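CRISPR-associated endoribonuclease Cas2 2 (Sulfolobus solfataricus, PDB 3EXC) acts as a single-strand-specific endoribonuclease of the CRISPR antiviral defence system, working as a homodimer that joins a Cas1 homodimer. Local coordinates at residues 4-12 / 32-42. The protein carries 2 engineered substitutions. Sequence-based numbering, arbitrary orientation.
Engineered in segment 32-42: M42 (natural residue Ile). With NA (sodium ion), chain C; NA (sodium ion), chain B.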
loop_
_atom_site.group_PDB
_atom_site.type_symbol
_atom_site.label_atom_id
_atom_site.label_comp_id
_atom_site.label_asym_id
_atom_site.label_seq_id
_atom_site.Cartn_x
_atom_site.Cartn_y
_atom_site.Cartn_z
HETATM N N MSE A 4 15.801 5.654 6.412
HETATM C CA MSE A 4 14.401 6.177 6.323
HETATM C C MSE A 4 13.666 5.985 4.939
HETATM O O MSE A 4 14.067 6.587 3.938
HETATM C CB MSE A 4 14.419 7.681 6.706
HETATM C CG MSE A 4 14.026 8.045 8.175
HETATM SE SE MSE A 4 12.555 6.869 8.954
HETATM C CE MSE A 4 13.621 5.388 9.858
ATOM N N LYS A 5 12.604 5.177 4.882
ATOM C CA LYS A 5 11.841 4.986 3.663
ATOM C C LYS A 5 10.458 5.602 3.711
ATOM O O LYS A 5 9.955 6.016 4.751
ATOM C CB LYS A 5 11.646 3.504 3.397
ATOM C CG LYS A 5 12.882 2.788 3.461
ATOM C CD LYS A 5 12.978 2.038 2.215
ATOM C CE LYS A 5 13.947 2.702 1.289
ATOM N NZ LYS A 5 13.379 2.391 -0.011
ATOM N N LEU A 6 9.792 5.616 2.577
ATOM C CA LEU A 6 8.376 5.822 2.620
ATOM C C LEU A 6 7.712 5.102 1.554
ATOM O O LEU A 6 8.326 4.750 0.574
ATOM C CB LEU A 6 8.008 7.304 2.614
ATOM C CG LEU A 6 8.501 8.228 1.557
ATOM C CD1 LEU A 6 7.914 7.791 0.288
ATOM C CD2 LEU A 6 7.927 9.551 1.991
ATOM N N LEU A 7 6.447 4.803 1.807
ATOM C CA LEU A 7 5.543 4.162 0.869
ATOM C C LEU A 7 4.465 5.156 0.534
ATOM O O LEU A 7 3.968 5.861 1.439
ATOM C CB LEU A 7 4.743 3.066 1.532
ATOM C CG LEU A 7 5.509 1.897 2.020
ATOM C CD1 LEU A 7 4.451 1.033 2.767
ATOM C CD2 LEU A 7 5.962 1.246 0.738
ATOM N N VAL A 8 4.094 5.173 -0.732
ATOM C CA VAL A 8 2.916 5.886 -1.137
ATOM C C VAL A 8 2.014 4.827 -1.721
ATOM O O VAL A 8 2.392 4.143 -2.681
ATOM C CB VAL A 8 3.255 6.855 -2.242
ATOM C CG1 VAL A 8 2.010 7.595 -2.672
ATOM C CG2 VAL A 8 4.262 7.812 -1.687
ATOM N N VAL A 9 0.832 4.698 -1.166
ATOM C CA VAL A 9 -0.159 3.784 -1.619
ATOM C C VAL A 9 -1.377 4.604 -2.032
ATOM O O VAL A 9 -1.921 5.407 -1.264
ATOM C CB VAL A 9 -0.532 2.826 -0.430
ATOM C CG1 VAL A 9 -1.576 1.792 -0.830
ATOM C CG2 VAL A 9 0.731 2.089 0.023
ATOM N N TYR A 10 -1.907 4.364 -3.216
ATOM C CA TYR A 10 -3.059 5.179 -3.658
ATOM C C TYR A 10 -4.302 4.382 -4.189
ATOM O O TYR A 10 -4.233 3.193 -4.654
ATOM C CB TYR A 10 -2.595 6.281 -4.629
ATOM C CG TYR A 10 -1.771 5.793 -5.788
ATOM C CD1 TYR A 10 -0.395 5.659 -5.679
ATOM C CD2 TYR A 10 -2.370 5.456 -7.020
ATOM C CE1 TYR A 10 0.375 5.158 -6.770
ATOM C CE2 TYR A 10 -1.611 4.982 -8.109
ATOM C CZ TYR A 10 -0.232 4.849 -7.953
ATOM O OH TYR A 10 0.550 4.396 -8.988
ATOM N N ASP A 11 -5.443 5.066 -4.149
ATOM C CA ASP A 11 -6.712 4.542 -4.586
ATOM C C ASP A 11 -7.298 5.752 -5.346
ATOM O O ASP A 11 -7.930 6.671 -4.787
ATOM C CB ASP A 11 -7.480 4.093 -3.320
ATOM C CG ASP A 11 -8.970 3.797 -3.567
ATOM O OD1 ASP A 11 -9.457 3.992 -4.728
ATOM O OD2 ASP A 11 -9.676 3.400 -2.561
ATOM N N VAL A 12 -6.996 5.793 -6.635
ATOM C CA VAL A 12 -7.371 6.888 -7.444
ATOM C C VAL A 12 -8.390 6.408 -8.474
ATOM O O VAL A 12 -8.023 5.632 -9.346
ATOM C CB VAL A 12 -6.150 7.469 -8.163
ATOM C CG1 VAL A 12 -6.594 8.451 -9.203
ATOM C CG2 VAL A 12 -5.212 8.146 -7.131
ATOM N N ARG A 32 8.168 2.099 -8.514
ATOM C CA ARG A 32 6.945 1.331 -8.424
ATOM C C ARG A 32 7.195 -0.037 -7.824
ATOM O O ARG A 32 8.122 -0.689 -8.194
ATOM C CB ARG A 32 6.273 1.188 -9.755
ATOM C CG ARG A 32 4.921 0.549 -9.579
ATOM C CD ARG A 32 4.350 0.097 -10.936
ATOM N NE ARG A 32 3.899 1.210 -11.773
ATOM C CZ ARG A 32 2.721 1.841 -11.700
ATOM N NH1 ARG A 32 1.821 1.488 -10.804
ATOM N NH2 ARG A 32 2.432 2.812 -12.563
ATOM N N ILE A 33 6.412 -0.439 -6.837
ATOM C CA ILE A 33 6.482 -1.811 -6.325
ATOM C C ILE A 33 5.206 -2.598 -6.665
ATOM O O ILE A 33 5.248 -3.810 -6.615
ATOM C CB ILE A 33 6.685 -1.873 -4.793
ATOM C CG1 ILE A 33 5.567 -1.161 -4.108
ATOM C CG2 ILE A 33 7.974 -1.250 -4.418
ATOM C CD1 ILE A 33 5.488 -1.344 -2.490
ATOM N N GLN A 34 4.071 -1.936 -6.947
ATOM C CA GLN A 34 2.824 -2.644 -7.343
ATOM C C GLN A 34 2.021 -1.700 -8.122
ATOM O O GLN A 34 2.333 -0.533 -8.143
ATOM C CB GLN A 34 1.902 -2.814 -6.156
ATOM C CG GLN A 34 2.234 -3.833 -5.285
ATOM C CD GLN A 34 1.136 -4.137 -4.328
ATOM O OE1 GLN A 34 -0.040 -3.786 -4.547
ATOM N NE2 GLN A 34 1.478 -4.940 -3.311
ATOM N N ARG A 35 0.891 -2.156 -8.630
ATOM C CA ARG A 35 0.022 -1.284 -9.413
ATOM C C ARG A 35 -0.344 0.068 -8.744
ATOM O O ARG A 35 -0.527 1.105 -9.420
ATOM C CB ARG A 35 -1.246 -2.025 -9.823
ATOM C CG ARG A 35 -2.427 -1.160 -9.948
ATOM C CD ARG A 35 -3.679 -1.969 -10.209
ATOM N NE ARG A 35 -4.803 -1.084 -9.963
ATOM C CZ ARG A 35 -5.381 -0.352 -10.901
ATOM N NH1 ARG A 35 -4.958 -0.423 -12.152
ATOM N NH2 ARG A 35 -6.383 0.449 -10.587
ATOM N N SER A 36 -0.504 0.094 -7.436
ATOM C CA SER A 36 -0.844 1.428 -6.884
ATOM C C SER A 36 0.010 1.752 -5.652
ATOM O O SER A 36 -0.514 2.226 -4.664
ATOM C CB SER A 36 -2.355 1.509 -6.597
ATOM O OG SER A 36 -3.094 1.630 -7.816
ATOM N N ALA A 37 1.313 1.459 -5.715
ATOM C CA ALA A 37 2.168 1.637 -4.547
ATOM C C ALA A 37 3.565 1.897 -5.048
ATOM O O ALA A 37 4.000 1.325 -6.028
ATOM C CB ALA A 37 2.106 0.390 -3.653
ATOM N N PHE A 38 4.245 2.803 -4.396
ATOM C CA PHE A 38 5.610 3.170 -4.741
ATOM C C PHE A 38 6.395 3.226 -3.434
ATOM O O PHE A 38 5.773 3.419 -2.369
ATOM C CB PHE A 38 5.622 4.584 -5.341
ATOM C CG PHE A 38 5.353 4.624 -6.809
ATOM C CD1 PHE A 38 6.385 4.874 -7.695
ATOM C CD2 PHE A 38 4.056 4.403 -7.299
ATOM C CE1 PHE A 38 6.122 4.915 -9.100
ATOM C CE2 PHE A 38 3.754 4.402 -8.664
ATOM C CZ PHE A 38 4.774 4.664 -9.578
ATOM N N GLU A 39 7.711 3.057 -3.488
ATOM C CA GLU A 39 8.570 3.288 -2.295
ATOM C C GLU A 39 9.762 4.120 -2.696
ATOM O O GLU A 39 10.116 4.163 -3.887
ATOM C CB GLU A 39 9.037 1.960 -1.617
ATOM C CG GLU A 39 9.681 0.950 -2.614
ATOM C CD GLU A 39 11.196 1.159 -2.871
ATOM O OE1 GLU A 39 11.813 1.908 -2.048
ATOM O OE2 GLU A 39 11.754 0.554 -3.864
ATOM N N GLY A 40 10.392 4.803 -1.742
ATOM C CA GLY A 40 11.529 5.605 -2.108
ATOM C C GLY A 40 12.194 6.002 -0.827
ATOM O O GLY A 40 11.702 5.655 0.228
ATOM N N ASP A 41 13.302 6.708 -0.923
ATOM C CA ASP A 41 14.022 7.134 0.226
ATOM C C ASP A 41 13.663 8.576 0.533
ATOM O O ASP A 41 13.532 9.404 -0.371
ATOM C CB ASP A 41 15.537 7.035 -0.016
ATOM C CG ASP A 41 16.022 5.601 -0.471
ATOM O OD1 ASP A 41 15.495 4.534 -0.051
ATOM O OD2 ASP A 41 17.011 5.563 -1.260
HETATM N N MSE A 42 13.483 8.845 1.822
HETATM C CA MSE A 42 13.667 10.181 2.470
HETATM C C MSE A 42 14.776 11.174 1.953
HETATM O O MSE A 42 15.996 10.905 2.046
HETATM C CB MSE A 42 13.962 9.919 3.958
HETATM C CG MSE A 42 13.081 10.705 4.935
HETATM SE SE MSE A 42 11.142 10.319 4.650
HETATM C CE MSE A 42 10.438 10.922 6.470
HETATM NA NA NA C . -1.786 -2.068 -5.440
HETATM NA NA NA B . -5.137 1.029 -3.102
HETATM O O HOH W 1 -5.704 3.134 -7.823
HETATM O O HOH W 2 -2.734 -0.417 -3.365
HETATM O O HOH W 3 -4.215 -2.113 -6.669
HETATM O O HOH W 4 -5.813 0.607 -5.704
#
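V8 and F38 exchange both backbone N-H...O bonds, each 2.9 Å from N to O, at the middle of an antiparallel pairing of strands 5-11 and 37-41, 4.7 Å between axes, in the ferredoxin-like sheet of the Cas2 fold. L6 and G40 form the next hydrogen-bonded pair, and Y10 N-H points almost straight at S36 O (N-H...O 168°). V8, L6 and F38 lie on one face of the sheet; L7, V9, E39 and A37 lie on the other, where the second subunit meets L7 through its own L7. The small methyl of A37 suits its place opposite branched V9, with V9 CG2 4.3 Å from A37 CB. K5, long and flexible, bends its chain to bring NZ to E39 OE1, a 2.6 Å salt bridge; D41 joins the network, though its carboxylate is less surely placed. I33 and Q34 both face A37 in a classic beta bulge where strand 31-34 pairs with 37-41. Q34 OE1 binds one sodium ion and Y10 O another, the latter near CB of D11, the predicted magnesium ligand, whose carboxylate points away; the second subunit also holds both ions. CG of Y10 sits between its backbone N and carbonyl carbon (chi1 52°), laying the ring over S36, whose short side chain puts CB over the face, a CH-pi contact 4.0 Å from the Y10 centroid. Y10 OH meets the edge of the F38 ring, 3.2 Å from CE2.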